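Local coordinates for protein member of DUF4221 family (Bacteroides vulgatus, PDB 3S9J) that is of unknown function but folds as a six-bladed beta-propeller that binds sodium ions in the crystal, at residues F44-K49 / A65-L70; N76-V81 / S104-Q109. All blocks are in the same frame, centred on the assembly; numbering follows the deposited sequence.

In the fold
Interactions 1 and 2 follow one another along the chain, in two successive blades of the propeller. The 44-49/65-70 contact lies within the blade that ends with strand 63-69 and is partly buried, with a polar half around an amide and a guanidinium and a sodium ion bound next to its apolar half. The 76-81/104-109 contact is apolar in the main, and its three touching residues are all buried: the linker leading out of that blade packs on the third strand of the next one. The centres of interactions 1 and 2 are about 11 Å apart. Leu70 CD2 lies 3.5 Å from Leu78 CD1 within the connection between the blades, and Leu70 CD2 also reaches Ile106 CD1 of the next blade, at 3.7 Å.

Interaction 1 of 2, residues F44-K49 / A65-L70. With NA (sodium ion), chain D.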
# COMPACT_ATOMS: atom_id res chain seq x y z
N PHE A 44 1.50 10.30 8.79
CA PHE A 44 0.29 10.51 8.01
C PHE A 44 0.56 11.64 7.02
O PHE A 44 0.55 12.81 7.39
CB PHE A 44 -0.84 10.85 8.97
CG PHE A 44 -2.22 11.03 8.34
CD1 PHE A 44 -2.62 12.27 7.85
CD2 PHE A 44 -3.13 10.00 8.36
CE1 PHE A 44 -3.92 12.46 7.35
CE2 PHE A 44 -4.44 10.19 7.86
CZ PHE A 44 -4.82 11.43 7.38
N GLU A 45 0.81 11.28 5.77
CA GLU A 45 1.05 12.28 4.75
C GLU A 45 -0.23 13.06 4.53
O GLU A 45 -1.25 12.48 4.23
CB GLU A 45 1.50 11.68 3.44
CG GLU A 45 1.85 12.74 2.40
CD GLU A 45 2.32 12.11 1.11
OE1 GLU A 45 3.28 11.32 1.18
OE2 GLU A 45 1.73 12.41 0.06
N ASN A 46 -0.19 14.36 4.68
CA ASN A 46 -1.41 15.20 4.64
C ASN A 46 -1.30 16.12 3.43
O ASN A 46 -1.09 17.33 3.55
CB ASN A 46 -1.47 15.97 5.96
CG ASN A 46 -2.68 16.86 6.11
OD1 ASN A 46 -3.80 16.46 5.75
ND2 ASN A 46 -2.47 18.08 6.64
N THR A 47 -1.44 15.50 2.25
CA THR A 47 -1.26 16.22 0.98
C THR A 47 -2.53 16.21 0.14
O THR A 47 -2.51 16.64 -1.03
CB THR A 47 -0.10 15.59 0.16
OG1 THR A 47 -0.32 14.19 0.06
CG2 THR A 47 1.25 15.90 0.84
N GLN A 48 -3.63 15.72 0.69
CA GLN A 48 -4.90 15.76 -0.06
C GLN A 48 -5.44 17.18 -0.14
O GLN A 48 -5.19 18.03 0.72
CB GLN A 48 -5.96 14.86 0.55
CG GLN A 48 -5.61 13.39 0.48
CD GLN A 48 -5.53 12.86 -0.93
OE1 GLN A 48 -4.55 12.22 -1.33
NE2 GLN A 48 -6.51 13.13 -1.69
N LYS A 49 -6.17 17.45 -1.20
CA LYS A 49 -6.81 18.74 -1.36
C LYS A 49 -5.83 19.87 -1.28
O LYS A 49 -4.79 19.80 -1.94
CB LYS A 49 -8.04 18.86 -0.41
CG LYS A 49 -9.05 17.78 -0.61
CD LYS A 49 -10.33 18.06 0.26
CE LYS A 49 -11.52 17.31 -0.21
NZ LYS A 49 -12.72 17.86 0.50
N ALA A 65 1.00 14.50 17.41
CA ALA A 65 2.36 14.66 18.03
C ALA A 65 3.13 15.82 17.44
O ALA A 65 3.80 16.56 18.17
CB ALA A 65 3.20 13.38 17.86
N LYS A 66 3.16 15.91 16.12
CA LYS A 66 3.85 17.00 15.46
C LYS A 66 3.40 17.14 14.01
O LYS A 66 2.75 16.24 13.48
CB LYS A 66 5.36 16.89 15.53
CG LYS A 66 6.02 15.85 14.78
CD LYS A 66 7.56 15.89 15.05
CE LYS A 66 8.29 14.80 14.33
NZ LYS A 66 9.64 14.48 14.94
N ARG A 67 3.79 18.26 13.43
CA ARG A 67 3.48 18.59 12.05
C ARG A 67 4.79 18.93 11.39
O ARG A 67 5.55 19.79 11.86
CB ARG A 67 2.53 19.78 12.00
CG ARG A 67 2.08 20.21 10.63
CD ARG A 67 1.01 21.28 10.74
NE ARG A 67 -0.19 20.78 11.41
CZ ARG A 67 -1.20 20.12 10.86
NH1 ARG A 67 -1.23 19.86 9.56
NH2 ARG A 67 -2.22 19.75 11.61
N ILE A 68 5.08 18.21 10.31
CA ILE A 68 6.29 18.42 9.53
C ILE A 68 5.94 19.23 8.31
O ILE A 68 5.15 18.79 7.46
CB ILE A 68 6.92 17.09 9.14
CG1 ILE A 68 7.20 16.24 10.38
CG2 ILE A 68 8.20 17.31 8.25
CD1 ILE A 68 7.73 14.82 10.07
N PRO A 69 6.46 20.46 8.21
CA PRO A 69 6.07 21.29 7.08
C PRO A 69 6.69 20.79 5.78
O PRO A 69 7.78 20.20 5.78
CB PRO A 69 6.61 22.68 7.45
CG PRO A 69 7.64 22.43 8.41
CD PRO A 69 7.38 21.15 9.11
N LEU A 70 5.97 21.01 4.68
CA LEU A 70 6.46 20.74 3.33
C LEU A 70 6.28 22.02 2.54
O LEU A 70 5.19 22.57 2.50
CB LEU A 70 5.68 19.59 2.67
CG LEU A 70 5.77 18.20 3.26
CD1 LEU A 70 4.82 17.23 2.50
CD2 LEU A 70 7.25 17.70 3.29
NA NA D . 3.07 23.09 3.14
O HOH W 1 3.78 23.13 5.38
O HOH W 2 0.85 23.76 3.73
O HOH W 3 2.59 24.21 0.94
O HOH W 4 3.73 25.49 3.58
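Asn46 ND2 is gripped by two acceptors, Asp53 OD1 and the carbonyl oxygen of Gln23, and also lies 3.6 Å from Arg67 NH1. No hydrogen bond joins these two nitrogens, since both are donors; the carboxylate of Asp53 bridges them, OD1 taking the amide N-H and OD2 forming a salt bridge with the same NH1. Thr24 OG1 takes a further bond from Arg67 NH2, and the backbone N of Tyr25 donates to Asn46 OD1, so both flat groups are fixed in rotation. The amide stands at the edge of the guanidinium, near its plane, yet the two planes are turned 66° apart. In Arg67 a bend about the CG-CD bond (chi3 -63°) brings the guanidinium beside Asn46, whose own CG extends anti to the backbone N (chi1 -179°).

The second half of the contact is apolar and looser. Thr47 CG2 meets Leu70 CD1 at 4.2 Å, the side chains crossing at a slant. The threonine hydroxyl turns back to the strand it follows, with OG1 2.7 Å from Glu45 OE2 in a hydrogen bond that uses the anti lone pair of the carboxylate. Beyond its side chain, Leu70 serves a metal: its O binds sodium at 2.3 Å, while its N donates to water 1, itself a sodium ligand at 2.4 Å. Three more waters and the backbone O of Tyr52 complete six oxygen ligands.

Asn46 and Arg67 belong to strands 39-46 and 63-69, which flank strand 53-58 in one four-stranded blade, and join across its first residue, Asp53. With one carboxylate shared between a neutral amide and a cationic guanidinium, the negative charge is probably well compensated, and the two donors can sit close without facing each other as partners.

Interaction 2 of 2, residues N76-V81 / S104-Q109; sequences NGLPAV and SSINSQ. With FMT (formic acid), chain I.
The amide of Asn107 meets a formic acid molecule, probably from the crystallisation liquor, at one side of the packing of Leu78 on Ser104 and Ile106. Asn107 ND2 donates to formic acid O2 at 2.7 Å in a nearly straight bond (N-H...O 170°). The other end of the amide turns to the backbone: Gln109 N reaches Asn107 OD1 at 2.9 Å, from above the carbonyl plane and 47° out of it, and Glu111 N is a second donor to the same oxygen. Replacing Asn107 by an alanine removes this acceptor and would probably leave the N-H groups of Gln109 and Glu111 without their mate, setting the turn free to shift.

The contact proper is a fork of methyl groups. Leu78 points at the strand and splits its branches between two residues: CD2 lies 3.8 Å from both CB and OG of Ser104, and CD1 lies 4.1 Å from CG2 of Ile106. Ile106 offers that methyl because CG2 is anti to its carbonyl carbon, beside the backbone N, while CG1 takes the crowded position (chi1 65°). Ser104 and Ile106 face the leucine as alternate strand residues, with Ser105 turned away between them. The serine hydroxyl is nonetheless satisfied, by Asn115 OD1. Nearby, Tyr52 OH is hydrogen-bonded to both Leu78 O and Val81 N, tying the linker back to the preceding blade.

Asn107 forms an Asx turn in the connection between strands 102-106 and 112-117, and Leu78 belongs to the segment that connects the outer strand of one blade to the inner strand of the next, the connection characteristic of a beta-propeller.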
# COMPACT_ATOMS: atom_id res chain seq x y z
N ASN A 76 14.13 24.54 0.28
CA ASN A 76 13.59 23.25 0.70
C ASN A 76 12.35 22.87 -0.10
O ASN A 76 11.53 22.09 0.34
CB ASN A 76 13.31 23.31 2.19
CG ASN A 76 14.58 23.46 2.99
OD1 ASN A 76 15.50 22.63 2.87
ND2 ASN A 76 14.68 24.53 3.79
N GLY A 77 12.26 23.38 -1.32
CA GLY A 77 11.12 23.15 -2.18
C GLY A 77 10.96 21.71 -2.64
O GLY A 77 11.90 21.09 -3.17
N LEU A 78 9.77 21.18 -2.40
CA LEU A 78 9.33 19.87 -2.82
C LEU A 78 8.10 20.08 -3.68
O LEU A 78 6.98 20.13 -3.16
CB LEU A 78 8.98 19.01 -1.63
CG LEU A 78 10.08 18.81 -0.59
CD1 LEU A 78 9.46 18.39 0.74
CD2 LEU A 78 11.12 17.79 -1.05
N PRO A 79 8.29 20.19 -5.01
CA PRO A 79 7.20 20.56 -5.90
C PRO A 79 6.03 19.60 -6.00
O PRO A 79 4.92 20.04 -6.31
CB PRO A 79 7.88 20.65 -7.29
CG PRO A 79 9.29 20.91 -7.00
CD PRO A 79 9.58 20.14 -5.74
N ALA A 80 6.23 18.30 -5.76
CA ALA A 80 5.23 17.30 -6.15
C ALA A 80 5.19 16.02 -5.32
O ALA A 80 5.16 14.90 -5.86
CB ALA A 80 5.39 16.94 -7.63
N VAL A 81 5.15 16.20 -4.01
CA VAL A 81 5.07 15.10 -3.09
C VAL A 81 3.79 14.30 -3.22
O VAL A 81 2.66 14.84 -3.24
CB VAL A 81 5.18 15.57 -1.63
CG1 VAL A 81 4.97 14.39 -0.64
CG2 VAL A 81 6.49 16.29 -1.40
N SER A 104 13.26 12.43 -2.67
CA SER A 104 13.96 13.38 -1.78
C SER A 104 13.99 12.86 -0.34
O SER A 104 13.06 12.18 0.10
CB SER A 104 13.31 14.76 -1.78
OG SER A 104 13.23 15.35 -3.07
N SER A 105 15.08 13.16 0.38
CA SER A 105 15.13 12.91 1.80
C SER A 105 14.96 14.22 2.53
O SER A 105 15.45 15.27 2.09
CB SER A 105 16.42 12.21 2.22
OG SER A 105 17.52 12.96 1.76
N ILE A 106 14.19 14.18 3.61
CA ILE A 106 13.94 15.36 4.44
C ILE A 106 14.14 15.03 5.90
O ILE A 106 14.10 13.86 6.30
CB ILE A 106 12.53 15.96 4.21
CG1 ILE A 106 11.41 15.02 4.65
CG2 ILE A 106 12.32 16.32 2.75
CD1 ILE A 106 10.02 15.67 4.60
N ASN A 107 14.38 16.07 6.70
CA ASN A 107 14.38 15.88 8.17
C ASN A 107 13.02 16.24 8.81
O ASN A 107 12.05 16.53 8.10
CB ASN A 107 15.54 16.65 8.82
CG ASN A 107 15.42 18.15 8.69
OD1 ASN A 107 14.34 18.68 8.48
ND2 ASN A 107 16.56 18.86 8.84
N SER A 108 12.96 16.20 10.15
CA SER A 108 11.70 16.40 10.87
C SER A 108 11.20 17.83 10.78
O SER A 108 10.08 18.11 11.17
CB SER A 108 11.87 16.00 12.34
OG SER A 108 12.89 16.75 12.98
N GLN A 109 12.05 18.73 10.30
CA GLN A 109 11.68 20.13 10.10
C GLN A 109 11.28 20.39 8.64
O GLN A 109 11.05 21.54 8.23
CB GLN A 109 12.84 21.04 10.55
CG GLN A 109 13.16 20.95 12.05
CD GLN A 109 13.97 19.70 12.45
OE1 GLN A 109 15.01 19.39 11.85
NE2 GLN A 109 13.49 18.99 13.47
C FMT I . 19.54 16.80 8.71
O1 FMT I . 19.39 15.68 9.21
O2 FMT I . 19.06 17.82 9.22